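Local coordinates for protein imine reductase (Amycolatopsis orientalis, PDB 5A9S) that probably catalyses the NADPH-dependent reduction of imines to amines, as an NADP-binding oxidoreductase of the HIBADH-related family, at residues M240-L245 with L268-V273; A221-I226 with S281-I286; L65-A70 with R89-L94. All blocks are in the same frame, centred on the assembly; numbering follows the deposited sequence.

Contact 1: residues M240-L245 with L268-V273. With NAP (NADP nicotinamide-adenine-dinucleotide phosphate), chain D.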
loop_
_atom_site.group_PDB
_atom_site.type_symbol
_atom_site.label_atom_id
_atom_site.label_comp_id
_atom_site.label_asym_id
_atom_site.label_seq_id
_atom_site.Cartn_x
_atom_site.Cartn_y
_atom_site.Cartn_z
ATOM N N MET B 240 -1.914 20.000 6.174
ATOM C CA MET B 240 -3.160 19.347 6.303
ATOM C C MET B 240 -2.921 17.899 6.730
ATOM O O MET B 240 -3.691 17.371 7.510
ATOM C CB MET B 240 -3.862 19.410 4.947
ATOM C CG MET B 240 -5.088 18.574 4.793
ATOM S SD MET B 240 -5.800 18.715 3.120
ATOM C CE MET B 240 -5.899 16.974 2.624
ATOM N N ASN B 241 -1.877 17.262 6.170
ATOM C CA ASN B 241 -1.558 15.881 6.488
ATOM C C ASN B 241 -0.991 15.745 7.881
ATOM O O ASN B 241 -1.285 14.771 8.564
ATOM C CB ASN B 241 -0.635 15.258 5.433
ATOM C CG ASN B 241 -1.350 15.091 4.106
ATOM O OD1 ASN B 241 -1.078 15.830 3.161
ATOM N ND2 ASN B 241 -2.267 14.136 4.030
ATOM N N VAL B 242 -0.236 16.734 8.335
ATOM C CA VAL B 242 0.215 16.729 9.771
ATOM C C VAL B 242 -0.994 16.754 10.714
ATOM O O VAL B 242 -1.019 16.050 11.685
ATOM C CB VAL B 242 1.119 17.930 10.085
ATOM C CG1 VAL B 242 1.390 18.080 11.583
ATOM C CG2 VAL B 242 2.416 17.881 9.273
ATOM N N THR B 243 -2.004 17.544 10.408
ATOM C CA THR B 243 -3.207 17.561 11.227
ATOM C C THR B 243 -3.896 16.197 11.205
ATOM O O THR B 243 -4.332 15.731 12.250
ATOM C CB THR B 243 -4.165 18.649 10.738
ATOM O OG1 THR B 243 -3.431 19.865 10.692
ATOM C CG2 THR B 243 -5.345 18.813 11.648
ATOM N N THR B 244 -3.993 15.583 10.025
ATOM C CA THR B 244 -4.570 14.258 9.922
ATOM C C THR B 244 -3.815 13.302 10.805
ATOM O O THR B 244 -4.394 12.565 11.571
ATOM C CB THR B 244 -4.643 13.794 8.459
ATOM O OG1 THR B 244 -5.449 14.743 7.725
ATOM C CG2 THR B 244 -5.263 12.435 8.324
ATOM N N LEU B 245 -2.501 13.326 10.742
ATOM C CA LEU B 245 -1.704 12.423 11.572
ATOM C C LEU B 245 -1.897 12.604 13.059
ATOM O O LEU B 245 -1.873 11.622 13.809
ATOM C CB LEU B 245 -0.212 12.520 11.218
ATOM C CG LEU B 245 0.516 11.473 10.368
ATOM C CD1 LEU B 245 -0.034 10.053 10.280
ATOM C CD2 LEU B 245 0.813 11.980 9.007
ATOM N N LEU B 268 8.305 12.671 10.252
ATOM C CA LEU B 268 8.817 12.765 8.938
ATOM C C LEU B 268 8.231 13.961 8.211
ATOM O O LEU B 268 8.958 14.718 7.544
ATOM C CB LEU B 268 8.497 11.466 8.196
ATOM C CG LEU B 268 8.885 11.410 6.741
ATOM C CD1 LEU B 268 10.392 11.539 6.625
ATOM C CD2 LEU B 268 8.387 10.121 6.098
ATOM N N LEU B 269 6.909 14.113 8.314
ATOM C CA LEU B 269 6.241 15.270 7.753
ATOM C C LEU B 269 6.715 16.589 8.354
ATOM O O LEU B 269 6.894 17.567 7.624
ATOM C CB LEU B 269 4.720 15.123 7.877
ATOM C CG LEU B 269 3.984 14.566 6.679
ATOM C CD1 LEU B 269 4.743 13.524 5.867
ATOM C CD2 LEU B 269 2.611 14.063 7.088
ATOM N N ASP B 270 6.898 16.621 9.662
ATOM C CA ASP B 270 7.388 17.817 10.317
ATOM C C ASP B 270 8.749 18.210 9.729
ATOM O O ASP B 270 9.010 19.403 9.557
ATOM C CB ASP B 270 7.522 17.611 11.818
ATOM C CG ASP B 270 6.151 17.403 12.530
ATOM O OD1 ASP B 270 5.110 17.808 12.005
ATOM O OD2 ASP B 270 6.121 16.835 13.639
ATOM N N ARG B 271 9.608 17.229 9.430
ATOM C CA ARG B 271 10.915 17.514 8.826
ATOM C C ARG B 271 10.690 18.099 7.427
ATOM O O ARG B 271 11.335 19.082 7.053
ATOM C CB ARG B 271 11.823 16.272 8.803
ATOM C CG ARG B 271 12.562 16.024 10.121
ATOM C CD ARG B 271 12.742 14.552 10.490
ATOM N NE ARG B 271 13.454 13.848 9.453
ATOM C CZ ARG B 271 13.355 12.543 9.183
ATOM N NH1 ARG B 271 12.538 11.719 9.863
ATOM N NH2 ARG B 271 14.079 12.069 8.191
ATOM N N ALA B 272 9.749 17.543 6.671
ATOM C CA ALA B 272 9.513 18.043 5.334
ATOM C C ALA B 272 9.000 19.506 5.335
ATOM O O ALA B 272 9.443 20.294 4.497
ATOM C CB ALA B 272 8.577 17.141 4.558
ATOM N N VAL B 273 8.089 19.843 6.266
ATOM C CA VAL B 273 7.502 21.205 6.396
ATOM C C VAL B 273 8.626 22.163 6.718
ATOM O O VAL B 273 8.712 23.226 6.085
ATOM C CB VAL B 273 6.417 21.293 7.541
ATOM C CG1 VAL B 273 5.930 22.719 7.844
ATOM C CG2 VAL B 273 5.201 20.432 7.224
HETATM P PA NAP D . -10.990 22.847 7.067
HETATM O O1A NAP D . -9.903 23.888 7.315
HETATM O O2A NAP D . -10.772 21.482 7.706
HETATM O O5B NAP D . -12.346 23.515 7.627
HETATM C C5B NAP D . -12.682 24.840 7.247
HETATM C C4B NAP D . -14.119 25.089 7.632
HETATM O O4B NAP D . -14.298 24.899 9.046
HETATM C C3B NAP D . -14.488 26.527 7.337
HETATM O O3B NAP D . -15.841 26.566 6.914
HETATM C C2B NAP D . -14.325 27.189 8.677
HETATM O O2B NAP D . -15.041 28.418 8.844
HETATM C C1B NAP D . -14.829 26.102 9.604
HETATM N N9A NAP D . -14.407 26.417 10.984
HETATM C C8A NAP D . -13.164 26.389 11.496
HETATM N N7A NAP D . -13.156 26.761 12.794
HETATM C C5A NAP D . -14.427 27.049 13.109
HETATM C C6A NAP D . -15.140 27.507 14.315
HETATM N N6A NAP D . -14.432 27.729 15.444
HETATM N N1A NAP D . -16.482 27.678 14.225
HETATM C C2A NAP D . -17.171 27.459 13.092
HETATM N N3A NAP D . -16.579 27.034 11.963
HETATM C C4A NAP D . -15.249 26.818 11.914
HETATM O O3 NAP D . -11.398 22.803 5.465
HETATM P PN NAP D . -12.504 21.912 4.637
HETATM O O1N NAP D . -11.885 21.479 3.331
HETATM O O2N NAP D . -13.946 22.455 4.652
HETATM O O5D NAP D . -12.510 20.556 5.494
HETATM C C5D NAP D . -13.553 20.100 6.341
HETATM C C4D NAP D . -13.142 18.697 6.794
HETATM O O4D NAP D . -13.366 17.638 5.845
HETATM C C3D NAP D . -11.629 18.613 7.120
HETATM O O3D NAP D . -11.271 19.021 8.445
HETATM C C2D NAP D . -11.204 17.197 6.835
HETATM O O2D NAP D . -10.894 16.488 8.020
HETATM C C1D NAP D . -12.372 16.590 6.034
HETATM N N1N NAP D . -11.785 16.038 4.788
HETATM C C2N NAP D . -11.047 16.855 3.973
HETATM C C3N NAP D . -10.446 16.382 2.793
HETATM C C7N NAP D . -9.658 17.315 1.920
HETATM O O7N NAP D . -8.710 16.833 1.289
HETATM N N7N NAP D . -10.003 18.616 1.834
HETATM C C4N NAP D . -10.595 15.030 2.438
HETATM C C5N NAP D . -11.331 14.205 3.284
HETATM C C6N NAP D . -11.920 14.723 4.465
HETATM P P2B NAP D . -14.335 29.799 8.406
HETATM O O1X NAP D . -15.255 30.845 8.996
HETATM O O2X NAP D . -13.054 29.820 9.203
HETATM O O3X NAP D . -14.216 29.654 6.870
#

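Contact 2: residues A221-I226 with S281-I286. Unlike the reference sequence in segment 221-226: Q222 (reference Glu). With CA (calcium ion), chain E.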
loop_
_atom_site.group_PDB
_atom_site.type_symbol
_atom_site.label_atom_id
_atom_site.label_comp_id
_atom_site.label_asym_id
_atom_site.label_seq_id
_atom_site.Cartn_x
_atom_site.Cartn_y
_atom_site.Cartn_z
ATOM N N ALA B 221 -1.508 10.566 -8.229
ATOM C CA ALA B 221 -1.790 11.990 -8.135
ATOM C C ALA B 221 -0.553 12.748 -7.658
ATOM O O ALA B 221 -0.151 13.730 -8.241
ATOM C CB ALA B 221 -2.981 12.281 -7.191
ATOM N N GLN B 222 0.094 12.268 -6.626
ATOM C CA GLN B 222 1.286 12.960 -6.132
ATOM C C GLN B 222 2.466 12.885 -7.092
ATOM O O GLN B 222 3.316 13.771 -7.065
ATOM C CB GLN B 222 1.722 12.399 -4.765
ATOM C CG GLN B 222 0.777 12.785 -3.625
ATOM C CD GLN B 222 0.780 14.284 -3.358
ATOM O OE1 GLN B 222 -0.268 14.911 -3.094
ATOM N NE2 GLN B 222 1.941 14.868 -3.439
ATOM N N ALA B 223 2.566 11.810 -7.890
ATOM C CA ALA B 223 3.766 11.601 -8.733
ATOM C C ALA B 223 3.839 12.741 -9.752
ATOM O O ALA B 223 2.898 12.926 -10.522
ATOM C CB ALA B 223 3.712 10.274 -9.452
ATOM N N PRO B 224 4.914 13.540 -9.726
ATOM C CA PRO B 224 4.896 14.739 -10.592
ATOM C C PRO B 224 4.825 14.454 -12.110
ATOM O O PRO B 224 4.338 15.279 -12.864
ATOM C CB PRO B 224 6.160 15.486 -10.200
ATOM C CG PRO B 224 7.040 14.480 -9.528
ATOM C CD PRO B 224 6.114 13.499 -8.866
ATOM N N THR B 225 5.163 13.265 -12.564
ATOM C CA THR B 225 5.109 13.017 -14.005
ATOM C C THR B 225 3.986 12.116 -14.416
ATOM O O THR B 225 4.057 11.531 -15.488
ATOM C CB THR B 225 6.448 12.440 -14.493
ATOM O OG1 THR B 225 6.747 11.245 -13.763
ATOM C CG2 THR B 225 7.543 13.458 -14.302
ATOM N N ILE B 226 2.962 11.947 -13.572
ATOM C CA ILE B 226 1.754 11.236 -14.008
ATOM C C ILE B 226 0.575 12.186 -13.930
ATOM O O ILE B 226 0.378 12.816 -12.933
ATOM C CB ILE B 226 1.515 9.981 -13.177
ATOM C CG1 ILE B 226 2.647 8.999 -13.488
ATOM C CG2 ILE B 226 0.131 9.375 -13.502
ATOM C CD1 ILE B 226 2.583 7.737 -12.699
ATOM N N SER B 281 4.009 19.977 -1.494
ATOM C CA SER B 281 3.313 18.744 -1.803
ATOM C C SER B 281 3.797 17.588 -0.937
ATOM O O SER B 281 4.936 17.607 -0.457
ATOM C CB SER B 281 3.526 18.409 -3.260
ATOM O OG SER B 281 2.619 17.396 -3.618
ATOM N N TYR B 282 2.953 16.556 -0.777
ATOM C CA TYR B 282 3.376 15.340 -0.060
ATOM C C TYR B 282 4.629 14.705 -0.698
ATOM O O TYR B 282 5.566 14.313 -0.007
ATOM C CB TYR B 282 2.247 14.288 0.020
ATOM C CG TYR B 282 2.539 13.254 1.108
ATOM C CD1 TYR B 282 3.415 12.186 0.907
ATOM C CD2 TYR B 282 1.970 13.396 2.372
ATOM C CE1 TYR B 282 3.722 11.306 1.946
ATOM C CE2 TYR B 282 2.223 12.499 3.387
ATOM C CZ TYR B 282 3.113 11.463 3.185
ATOM O OH TYR B 282 3.358 10.582 4.231
ATOM N N TYR B 283 4.681 14.686 -2.011
ATOM C CA TYR B 283 5.775 14.017 -2.721
ATOM C C TYR B 283 7.152 14.531 -2.331
ATOM O O TYR B 283 8.122 13.768 -2.358
ATOM C CB TYR B 283 5.600 14.152 -4.212
ATOM C CG TYR B 283 6.357 13.078 -4.991
ATOM C CD1 TYR B 283 5.731 11.872 -5.308
ATOM C CD2 TYR B 283 7.633 13.313 -5.493
ATOM C CE1 TYR B 283 6.396 10.903 -6.015
ATOM C CE2 TYR B 283 8.313 12.336 -6.224
ATOM C CZ TYR B 283 7.697 11.132 -6.449
ATOM O OH TYR B 283 8.315 10.162 -7.190
ATOM N N SER B 284 7.224 15.811 -1.928
ATOM C CA SER B 284 8.472 16.449 -1.595
ATOM C C SER B 284 9.159 15.852 -0.361
ATOM O O SER B 284 10.374 15.995 -0.208
ATOM C CB SER B 284 8.296 17.978 -1.483
ATOM O OG SER B 284 7.553 18.320 -0.335
ATOM N N VAL B 285 8.424 15.122 0.467
ATOM C CA VAL B 285 9.039 14.224 1.433
ATOM C C VAL B 285 10.286 13.458 0.850
ATOM O O VAL B 285 11.307 13.265 1.528
ATOM C CB VAL B 285 8.023 13.203 1.988
ATOM C CG1 VAL B 285 8.715 12.137 2.830
ATOM C CG2 VAL B 285 6.992 13.898 2.851
ATOM N N ILE B 286 10.192 13.063 -0.407
ATOM C CA ILE B 286 11.274 12.292 -1.075
ATOM C C ILE B 286 12.644 12.969 -1.070
ATOM O O ILE B 286 13.653 12.298 -0.941
ATOM C CB ILE B 286 10.863 11.934 -2.512
ATOM C CG1 ILE B 286 11.678 10.725 -2.994
ATOM C CG2 ILE B 286 10.993 13.121 -3.477
ATOM C CD1 ILE B 286 11.261 10.243 -4.372
HETATM CA CA CA E . 0.506 13.207 -10.681
HETATM O O HOH W 1 0.443 16.947 -1.811
HETATM O O HOH W 2 0.872 15.838 -10.855
HETATM O O HOH W 3 -2.147 13.768 -11.180
#

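Contact 3: residues L65-A70 with R89-L94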
loop_
_atom_site.group_PDB
_atom_site.type_symbol
_atom_site.label_atom_id
_atom_site.label_comp_id
_atom_site.label_asym_id
_atom_site.label_seq_id
_atom_site.Cartn_x
_atom_site.Cartn_y
_atom_site.Cartn_z
ATOM N N LEU B 65 20.959 -22.505 -17.902
ATOM C CA LEU B 65 21.309 -22.793 -16.506
ATOM C C LEU B 65 20.641 -21.804 -15.532
ATOM O O LEU B 65 20.910 -20.587 -15.519
ATOM C CB LEU B 65 22.818 -22.717 -16.285
ATOM C CG LEU B 65 23.721 -23.318 -17.413
ATOM C CD1 LEU B 65 25.185 -22.955 -17.151
ATOM C CD2 LEU B 65 23.556 -24.847 -17.635
ATOM N N VAL B 66 19.760 -22.336 -14.717
ATOM C CA VAL B 66 18.973 -21.520 -13.822
ATOM C C VAL B 66 19.595 -21.687 -12.477
ATOM O O VAL B 66 19.732 -22.800 -12.029
ATOM C CB VAL B 66 17.525 -21.989 -13.806
ATOM C CG1 VAL B 66 16.753 -21.250 -12.698
ATOM C CG2 VAL B 66 16.903 -21.770 -15.175
ATOM N N VAL B 67 20.012 -20.576 -11.869
ATOM C CA VAL B 67 20.747 -20.598 -10.620
ATOM C C VAL B 67 19.966 -19.919 -9.484
ATOM O O VAL B 67 19.547 -18.764 -9.612
ATOM C CB VAL B 67 22.117 -19.911 -10.765
ATOM C CG1 VAL B 67 22.904 -20.036 -9.461
ATOM C CG2 VAL B 67 22.932 -20.539 -11.908
ATOM N N CYS B 68 19.843 -20.637 -8.364
ATOM C CA CYS B 68 19.142 -20.187 -7.204
ATOM C C CYS B 68 19.876 -20.667 -5.967
ATOM O O CYS B 68 19.469 -21.595 -5.304
ATOM C CB CYS B 68 17.690 -20.659 -7.256
ATOM S SG CYS B 68 16.712 -19.698 -6.076
ATOM N N LEU B 69 21.003 -20.052 -5.712
ATOM C CA LEU B 69 21.832 -20.350 -4.559
ATOM C C LEU B 69 21.557 -19.404 -3.386
ATOM O O LEU B 69 20.894 -18.381 -3.552
ATOM C CB LEU B 69 23.298 -20.237 -4.950
ATOM C CG LEU B 69 23.608 -21.206 -6.086
ATOM C CD1 LEU B 69 24.987 -20.969 -6.637
ATOM C CD2 LEU B 69 23.395 -22.646 -5.664
ATOM N N ALA B 70 22.113 -19.744 -2.225
ATOM C CA ALA B 70 21.976 -18.904 -1.030
ATOM C C ALA B 70 22.566 -17.471 -1.077
ATOM O O ALA B 70 22.164 -16.635 -0.253
ATOM C CB ALA B 70 22.474 -19.653 0.198
ATOM N N ARG B 89 26.974 -20.929 -23.005
ATOM C CA ARG B 89 25.728 -21.244 -22.293
ATOM C C ARG B 89 25.196 -19.939 -21.726
ATOM O O ARG B 89 25.822 -18.889 -21.918
ATOM C CB ARG B 89 25.985 -22.296 -21.219
ATOM C CG ARG B 89 26.357 -23.597 -21.889
ATOM C CD ARG B 89 26.636 -24.690 -20.924
ATOM N NE ARG B 89 27.404 -25.661 -21.684
ATOM C CZ ARG B 89 26.905 -26.644 -22.440
ATOM N NH1 ARG B 89 25.611 -26.863 -22.560
ATOM N NH2 ARG B 89 27.735 -27.402 -23.104
ATOM N N VAL B 90 24.046 -20.034 -21.063
ATOM C CA VAL B 90 23.375 -18.886 -20.482
ATOM C C VAL B 90 23.051 -19.182 -19.044
ATOM O O VAL B 90 22.417 -20.186 -18.754
ATOM C CB VAL B 90 22.097 -18.577 -21.255
ATOM C CG1 VAL B 90 21.285 -17.538 -20.544
ATOM C CG2 VAL B 90 22.469 -18.073 -22.649
ATOM N N VAL B 91 23.464 -18.273 -18.159
ATOM C CA VAL B 91 23.057 -18.293 -16.776
ATOM C C VAL B 91 21.928 -17.317 -16.484
ATOM O O VAL B 91 22.003 -16.147 -16.848
ATOM C CB VAL B 91 24.239 -17.958 -15.875
ATOM C CG1 VAL B 91 23.805 -17.694 -14.442
ATOM C CG2 VAL B 91 25.224 -19.104 -15.953
ATOM N N VAL B 92 20.888 -17.806 -15.804
ATOM C CA VAL B 92 19.770 -16.983 -15.295
ATOM C C VAL B 92 19.936 -17.027 -13.808
ATOM O O VAL B 92 19.681 -18.063 -13.216
ATOM C CB VAL B 92 18.433 -17.570 -15.735
ATOM C CG1 VAL B 92 17.264 -16.786 -15.142
ATOM C CG2 VAL B 92 18.368 -17.546 -17.253
ATOM N N ASN B 93 20.443 -15.941 -13.215
ATOM C CA ASN B 93 20.743 -15.922 -11.782
ATOM C C ASN B 93 19.592 -15.271 -11.019
ATOM O O ASN B 93 19.327 -14.074 -11.146
ATOM C CB ASN B 93 22.027 -15.174 -11.562
ATOM C CG ASN B 93 22.469 -15.120 -10.119
ATOM O OD1 ASN B 93 21.933 -15.778 -9.233
ATOM N ND2 ASN B 93 23.451 -14.311 -9.879
ATOM N N LEU B 94 18.954 -16.062 -10.174
ATOM C CA LEU B 94 17.734 -15.653 -9.509
ATOM C C LEU B 94 17.918 -15.361 -8.050
ATOM O O LEU B 94 16.929 -15.145 -7.362
ATOM C CB LEU B 94 16.697 -16.736 -9.687
ATOM C CG LEU B 94 15.687 -16.739 -10.811
ATOM C CD1 LEU B 94 15.696 -15.639 -11.841
ATOM C CD2 LEU B 94 15.595 -18.047 -11.516
#

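Contact 1: residues M240-L245 with L268-V273
L269 of helix 260-275 lies against N241, V242 and L245 of helix 238-255, in an antiparallel helix pair whose local axes pass 10.0 Å apart at 159°. Followed outward, its CB rests 3.9 Å from CG2 of V242; with CG1 of that valine anti to the backbone N (chi1 170°), CG2 is left beside the nitrogen, against L269. Beyond CG the branches part. CD2 turns to the facing helix, 3.8 Å from CB of N241. The side chains of L245 and L269 cross at about a right angle, and the 3.4 Å between their CD2 atoms is tighter than usual, so their exact placing is doubtful. CD1 turns instead to Y282 and V285. Alongside, the carboxylate of D270 crosses V242, with OD1 3.8 Å from CG1, while OD2 is engaged by a salt bridge to K266. The N-terminal end of helix 238-255 also reaches the cofactor: CE of M240 lies 3.1 Å from O7N of the NADP carboxamide, a cofactor held by S37 and N95 of the neighbouring subunit. Between the helices only methyl, methylene and carboxylate surfaces meet, which implies that shape and burial of apolar groups, not directional bonds, hold this pair together.

Contact 2: residues A221-I226 with S281-I286
The calcium-binding turn at the C-terminal end of helix 199-222 meets residues 281-286, which run into a 3-10 segment, through Q222, A223 and P224 on one side and S281, Y282 and Y283 on the other. The chain leaves helical geometry at A223 and makes a type I beta turn to I226, which brings backbone carbonyls round the metal: calcium is bound by A223 O at 2.4 Å and I226 O at 2.3 Å, with A221 O, K220 O and two waters completing the set. Just behind this site the amide of Q222 is the polar link to the other segment. Its NE2 donates to OG of S281 over 2.6 Å, at 154° and close to the amide plane, while OE1 accepts from A235 N. A water 2.5 Å from OE1 of Q222 donates to it and takes the N-H of Y282, bridging the segments a second time. NE2 also lies 3.1 Å from Y283 N, but both are donors and no bond results. The apolar half centres on Y283, whose CG is anti to its backbone N (chi1 -158°), sending the ring to the turn. CD of P224 sits 3.5 Å from the ring centroid and 7° off its normal, a CH-pi contact over the face, while A223 CA approaches obliquely. With an alanine at Y283, P224 would probably lose its aromatic platform, and a gap would open beside the calcium turn. L186 of the neighbouring subunit packs on this tyrosine too, placing the contact near the dimer interface. Within 281-286, OG of S284 donates to S281 O over 2.7 Å, in the carbonyl plane, and S284 N donates to the same oxygen.

Contact 3: residues L65-A70 with R89-L94
L65 and V67 are joined to V90, V92 and L94 by four backbone hydrogen bonds, the pattern of two parallel strands. L65 N donates to V90 O (2.9 Å) and L65 O accepts from V92 N (2.8 Å); V67 N donates to V92 O (2.9 Å) and V67 O accepts from L94 N (2.8 Å). Each of these two residues thus straddles one residue opposite, V91 and N93 respectively. A CA-H...O contact, V91 CA to L65 O at 3.4 Å, supplements these bonds, and the local strand directions differ by 23°.

Side chains alternate across the sheet. On the face of L65, V67 and V91, CG2 of V67 lies 3.9 Å from CG1 of V91; with CG1 of V67 anti to its backbone N (chi1 -176°), CG2 falls beside that nitrogen and reaches back to V91. CD1 of L65 takes the other V91 branch, 4.0 Å from CG2. On the opposite face CG1 of V66 meets CD2 of L94 at 3.6 Å.

A second shell fixes the polar ends. N93 uses both ends of its amide: OD1 accepts from N95 N and ND2 donates to Y116 OH, so the side chain is held at two points next to N95, an NADP-binding residue of this protein, although no cofactor is bound to this chain here. R89, at the start of the pair, is anchored to S62 O and A85 O.

Together with the helix between them, these strands form a beta-alpha-beta crossover of the Rossmann-type domain. Strand 8-11 flanks it beyond V66, and strand 115-121 lies beyond strand 90-93, where R89 is hydrogen-bonded to G115 through the backbone; L20 of helix 15-26 covers V66 and L94, whereas L75 and L79 of helix 74-79 cover V67.

From the N terminus, contact 3 comes first, closing a short loop through helix 74-79 within the nucleotide-binding domain. The other two follow in the C-terminal domain, on the opposite side of the chain's centre. Contact 2 brings the end of helix 199-222 to the C-terminal segment 281-286, a long closure of mainly helical chain. Contact 1 forms inside that span, pairing helices 238-255 and 260-275. The two meet directly, L268 CD2 lying 3.9 Å from V285 CG1, so helix 260-275 packs against both. Contact 3 stays about 26 Å from contact 2 and about 30 Å from contact 1, nearest atoms.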